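Local coordinates for ribosomal protein s2-related protein (Deinococcus radiodurans, PDB 2JH3) that binds a [4Fe-4S] cluster and may act as a sirohydrochlorin ferrochelatase, at residues W49-L59 and V79-L88. Residues are numbered along the deposited sequence; the frame is centred on the assembly and turned at random.
Sequences WQQEPGLRQVL and VTETVLPREL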
loop_
_atom_site.group_PDB
_atom_site.type_symbol
_atom_site.label_atom_id
_atom_site.label_comp_id
_atom_site.label_asym_id
_atom_site.label_seq_id
_atom_site.Cartn_x
_atom_site.Cartn_y
_atom_site.Cartn_z
ATOM N N TRP A 49 -16.598 9.999 12.866
ATOM C CA TRP A 49 -16.354 8.868 13.702
ATOM C C TRP A 49 -15.331 7.912 13.031
ATOM O O TRP A 49 -14.380 7.492 13.676
ATOM C CB TRP A 49 -17.698 8.147 13.995
ATOM C CG TRP A 49 -17.617 6.994 14.937
ATOM C CD1 TRP A 49 -16.567 6.602 15.690
ATOM C CD2 TRP A 49 -18.623 6.000 15.113
ATOM N NE1 TRP A 49 -16.861 5.431 16.365
ATOM C CE2 TRP A 49 -18.132 5.059 16.034
ATOM C CE3 TRP A 49 -19.894 5.843 14.598
ATOM C CZ2 TRP A 49 -18.889 3.961 16.462
ATOM C CZ3 TRP A 49 -20.641 4.769 15.028
ATOM C CH2 TRP A 49 -20.134 3.843 15.941
ATOM N N GLN A 50 -15.536 7.594 11.753
ATOM C CA GLN A 50 -14.835 6.510 11.081
ATOM C C GLN A 50 -13.791 6.970 10.049
ATOM O O GLN A 50 -13.289 6.149 9.254
ATOM C CB GLN A 50 -15.862 5.595 10.415
ATOM C CG GLN A 50 -16.692 4.920 11.406
ATOM C CD GLN A 50 -15.890 3.974 12.228
ATOM O OE1 GLN A 50 -15.159 3.143 11.680
ATOM N NE2 GLN A 50 -15.972 4.094 13.548
ATOM N N GLN A 51 -13.453 8.260 10.029
ATOM C CA GLN A 51 -12.391 8.765 9.158
ATOM C C GLN A 51 -11.832 10.062 9.647
ATOM O O GLN A 51 -12.367 10.637 10.596
ATOM C CB GLN A 51 -12.862 8.902 7.692
ATOM C CG GLN A 51 -13.935 9.982 7.463
ATOM C CD GLN A 51 -14.478 9.931 6.063
ATOM O OE1 GLN A 51 -15.138 8.999 5.650
ATOM N NE2 GLN A 51 -14.202 10.966 5.313
ATOM N N GLU A 52 -10.706 10.490 9.067
ATOM C CA GLU A 52 -10.103 11.779 9.418
ATOM C C GLU A 52 -10.832 12.920 8.680
ATOM O O GLU A 52 -11.221 12.734 7.517
ATOM C CB GLU A 52 -8.629 11.798 9.061
ATOM C CG GLU A 52 -7.793 10.845 9.871
ATOM C CD GLU A 52 -6.294 11.139 9.702
ATOM O OE1 GLU A 52 -5.812 11.400 8.534
ATOM O OE2 GLU A 52 -5.636 11.173 10.766
ATOM N N PRO A 53 -10.960 14.106 9.311
ATOM C CA PRO A 53 -10.587 14.463 10.678
ATOM C C PRO A 53 -11.416 13.682 11.648
ATOM O O PRO A 53 -12.645 13.616 11.456
ATOM C CB PRO A 53 -10.993 15.953 10.811
ATOM C CG PRO A 53 -11.345 16.440 9.468
ATOM C CD PRO A 53 -11.560 15.233 8.581
ATOM N N GLY A 54 -10.783 13.083 12.626
ATOM C CA GLY A 54 -11.440 12.163 13.520
ATOM C C GLY A 54 -11.932 12.912 14.758
ATOM O O GLY A 54 -11.545 14.062 15.016
ATOM N N LEU A 55 -12.791 12.249 15.532
ATOM C CA LEU A 55 -13.327 12.830 16.780
ATOM C C LEU A 55 -12.245 13.167 17.815
ATOM O O LEU A 55 -12.398 14.109 18.608
ATOM C CB LEU A 55 -14.346 11.878 17.423
ATOM C CG LEU A 55 -15.580 11.559 16.541
ATOM C CD1 LEU A 55 -16.444 10.519 17.260
ATOM C CD2 LEU A 55 -16.327 12.795 16.191
ATOM N N ARG A 56 -11.176 12.381 17.819
ATOM C CA ARG A 56 -10.026 12.632 18.691
ATOM C C ARG A 56 -9.152 13.785 18.249
ATOM O O ARG A 56 -8.274 14.209 19.000
ATOM C CB ARG A 56 -9.143 11.359 18.805
ATOM C CG ARG A 56 -9.916 10.055 19.242
ATOM C CD ARG A 56 -10.424 10.151 20.703
ATOM N NE ARG A 56 -9.343 10.144 21.684
ATOM C CZ ARG A 56 -9.469 10.226 22.997
ATOM N NH1 ARG A 56 -10.642 10.461 23.540
ATOM N NH2 ARG A 56 -8.409 10.094 23.772
ATOM N N GLN A 57 -9.337 14.246 17.025
ATOM C CA GLN A 57 -8.479 15.247 16.410
ATOM C C GLN A 57 -9.194 16.579 16.330
ATOM O O GLN A 57 -8.593 17.635 16.436
ATOM C CB GLN A 57 -8.151 14.779 14.972
ATOM C CG GLN A 57 -7.499 13.410 14.885
ATOM C CD GLN A 57 -7.132 13.122 13.429
ATOM O OE1 GLN A 57 -7.948 13.394 12.516
ATOM N NE2 GLN A 57 -5.880 12.725 13.190
ATOM N N VAL A 58 -10.499 16.546 16.078
ATOM C CA VAL A 58 -11.211 17.761 15.628
ATOM C C VAL A 58 -11.081 18.968 16.585
ATOM O O VAL A 58 -10.873 20.076 16.126
ATOM C CB VAL A 58 -12.697 17.478 15.280
ATOM C CG1 VAL A 58 -13.512 17.218 16.530
ATOM C CG2 VAL A 58 -13.216 18.618 14.426
ATOM N N LEU A 59 -11.064 18.763 17.894
ATOM C CA LEU A 59 -11.044 19.928 18.788
ATOM C C LEU A 59 -9.689 20.653 18.819
ATOM O O LEU A 59 -9.614 21.863 19.042
ATOM C CB LEU A 59 -11.481 19.536 20.204
ATOM C CG LEU A 59 -13.004 19.327 20.347
ATOM C CD1 LEU A 59 -13.382 19.034 21.799
ATOM C CD2 LEU A 59 -13.752 20.538 19.828
ATOM N N VAL A 79 -25.294 6.166 19.624
ATOM C CA VAL A 79 -24.152 6.759 18.974
ATOM C C VAL A 79 -24.051 8.245 19.360
ATOM O O VAL A 79 -23.002 8.683 19.773
ATOM C CB VAL A 79 -24.163 6.573 17.464
ATOM C CG1 VAL A 79 -23.065 7.402 16.804
ATOM C CG2 VAL A 79 -24.008 5.092 17.097
ATOM N N THR A 80 -25.147 9.006 19.261
ATOM C CA THR A 80 -25.055 10.449 19.506
ATOM C C THR A 80 -24.974 10.822 21.014
ATOM O O THR A 80 -24.403 11.853 21.386
ATOM C CB THR A 80 -26.251 11.205 18.831
ATOM O OG1 THR A 80 -27.473 10.801 19.472
ATOM C CG2 THR A 80 -26.266 10.989 17.347
ATOM N N GLU A 81 -25.503 9.957 21.863
ATOM C CA GLU A 81 -25.571 10.116 23.320
ATOM C C GLU A 81 -24.358 9.513 24.099
ATOM O O GLU A 81 -23.964 10.014 25.170
ATOM C CB GLU A 81 -26.886 9.467 23.850
ATOM C CG GLU A 81 -28.144 10.240 23.308
ATOM C CD GLU A 81 -29.485 9.640 23.778
ATOM O OE1 GLU A 81 -30.548 10.188 23.389
ATOM O OE2 GLU A 81 -29.443 8.592 24.438
ATOM N N THR A 82 -23.820 8.418 23.584
ATOM C CA THR A 82 -22.696 7.742 24.235
ATOM C C THR A 82 -21.372 7.738 23.451
ATOM O O THR A 82 -20.352 8.209 23.979
ATOM C CB THR A 82 -23.175 6.379 24.704
ATOM O OG1 THR A 82 -24.255 6.626 25.641
ATOM C CG2 THR A 82 -22.050 5.547 25.345
ATOM N N VAL A 83 -21.390 7.315 22.203
ATOM C CA VAL A 83 -20.157 7.131 21.433
ATOM C C VAL A 83 -19.504 8.454 21.118
ATOM O O VAL A 83 -18.367 8.583 21.349
ATOM C CB VAL A 83 -20.426 6.352 20.124
ATOM C CG1 VAL A 83 -19.164 6.233 19.191
ATOM C CG2 VAL A 83 -21.000 4.939 20.435
ATOM N N LEU A 84 -20.217 9.421 20.521
ATOM C CA LEU A 84 -19.565 10.677 20.096
ATOM C C LEU A 84 -19.013 11.443 21.284
ATOM O O LEU A 84 -17.838 11.875 21.246
ATOM C CB LEU A 84 -20.463 11.556 19.186
ATOM C CG LEU A 84 -21.152 10.856 17.974
ATOM C CD1 LEU A 84 -21.953 11.801 17.086
ATOM C CD2 LEU A 84 -20.267 9.966 17.125
ATOM N N PRO A 85 -19.803 11.588 22.369
ATOM C CA PRO A 85 -19.323 12.246 23.578
ATOM C C PRO A 85 -18.099 11.570 24.203
ATOM O O PRO A 85 -17.166 12.247 24.566
ATOM C CB PRO A 85 -20.543 12.212 24.511
ATOM C CG PRO A 85 -21.652 12.110 23.642
ATOM C CD PRO A 85 -21.230 11.230 22.516
ATOM N N ARG A 86 -18.068 10.256 24.226
ATOM C CA ARG A 86 -16.909 9.483 24.719
ATOM C C ARG A 86 -15.638 9.711 23.887
ATOM O O ARG A 86 -14.582 9.830 24.423
ATOM C CB ARG A 86 -17.278 8.034 24.602
ATOM C CG ARG A 86 -16.478 7.035 25.247
ATOM C CD ARG A 86 -17.189 5.696 24.894
ATOM N NE ARG A 86 -16.772 5.315 23.562
ATOM C CZ ARG A 86 -17.263 4.374 22.763
ATOM N NH1 ARG A 86 -18.342 3.636 23.058
ATOM N NH2 ARG A 86 -16.598 4.213 21.587
ATOM N N GLU A 87 -15.752 9.728 22.563
ATOM C CA GLU A 87 -14.588 9.928 21.728
ATOM C C GLU A 87 -14.126 11.396 21.754
ATOM O O GLU A 87 -12.917 11.705 21.817
ATOM C CB GLU A 87 -14.914 9.479 20.334
ATOM C CG GLU A 87 -15.205 7.975 20.246
ATOM C CD GLU A 87 -13.941 7.136 20.560
ATOM O OE1 GLU A 87 -12.924 7.280 19.837
ATOM O OE2 GLU A 87 -13.961 6.341 21.505
ATOM N N LEU A 88 -15.092 12.296 21.768
ATOM C CA LEU A 88 -14.780 13.702 21.916
ATOM C C LEU A 88 -14.218 14.026 23.276
ATOM O O LEU A 88 -13.626 15.079 23.433
ATOM C CB LEU A 88 -16.021 14.559 21.687
ATOM C CG LEU A 88 -16.457 15.149 20.359
ATOM C CD1 LEU A 88 -15.427 15.373 19.247
ATOM C CD2 LEU A 88 -17.752 14.544 19.795
#
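Arg-56 NH1 donates to the backbone O of Glu-87 at 3.1 Å, with an N-H...O angle of 156°. The donor is tilted 31° from the carbonyl plane. Bends at chi2 and chi3 bring the guanidinium back to this oxygen. Arg-56 NE points elsewhere and forms a salt bridge with Glu-452. Glu-87 OE2 has its main partner in Arg-398 NE and a weak bridge to Arg-86 NH2, while Arg-86 NH1 is hydrogen-bonded to Thr-400 OG1. Beside this polar edge the contact is apolar. Leu-55 CD1 sits 3.6 Å from Glu-87 CB and also meets Leu-84 CD2. Leu-88 CD1 reaches between Leu-55 and Val-58, 3.8 Å from Val-58 CG1. At the other end Val-83 CG1 lies over one face of the Trp-49 ring, a CH-pi contact 3.9 Å from the centroid of the six-membered ring. Gln-50 NE2 lies above the opposite face, toward its rim. Val-79 CG2 approaches Trp-49 CZ3 at 4.0 Å. Arg-56 lies about 8 Å, side chain to side chain, from the cluster ligand Cys-454. Helix 78-88 thus packs on the loop after strand 43-48 and, through Leu-84 on Ile-9, on strand 5-10 of the sheet, as part of the alpha/beta fold of the CbiX family of the chelatase clan.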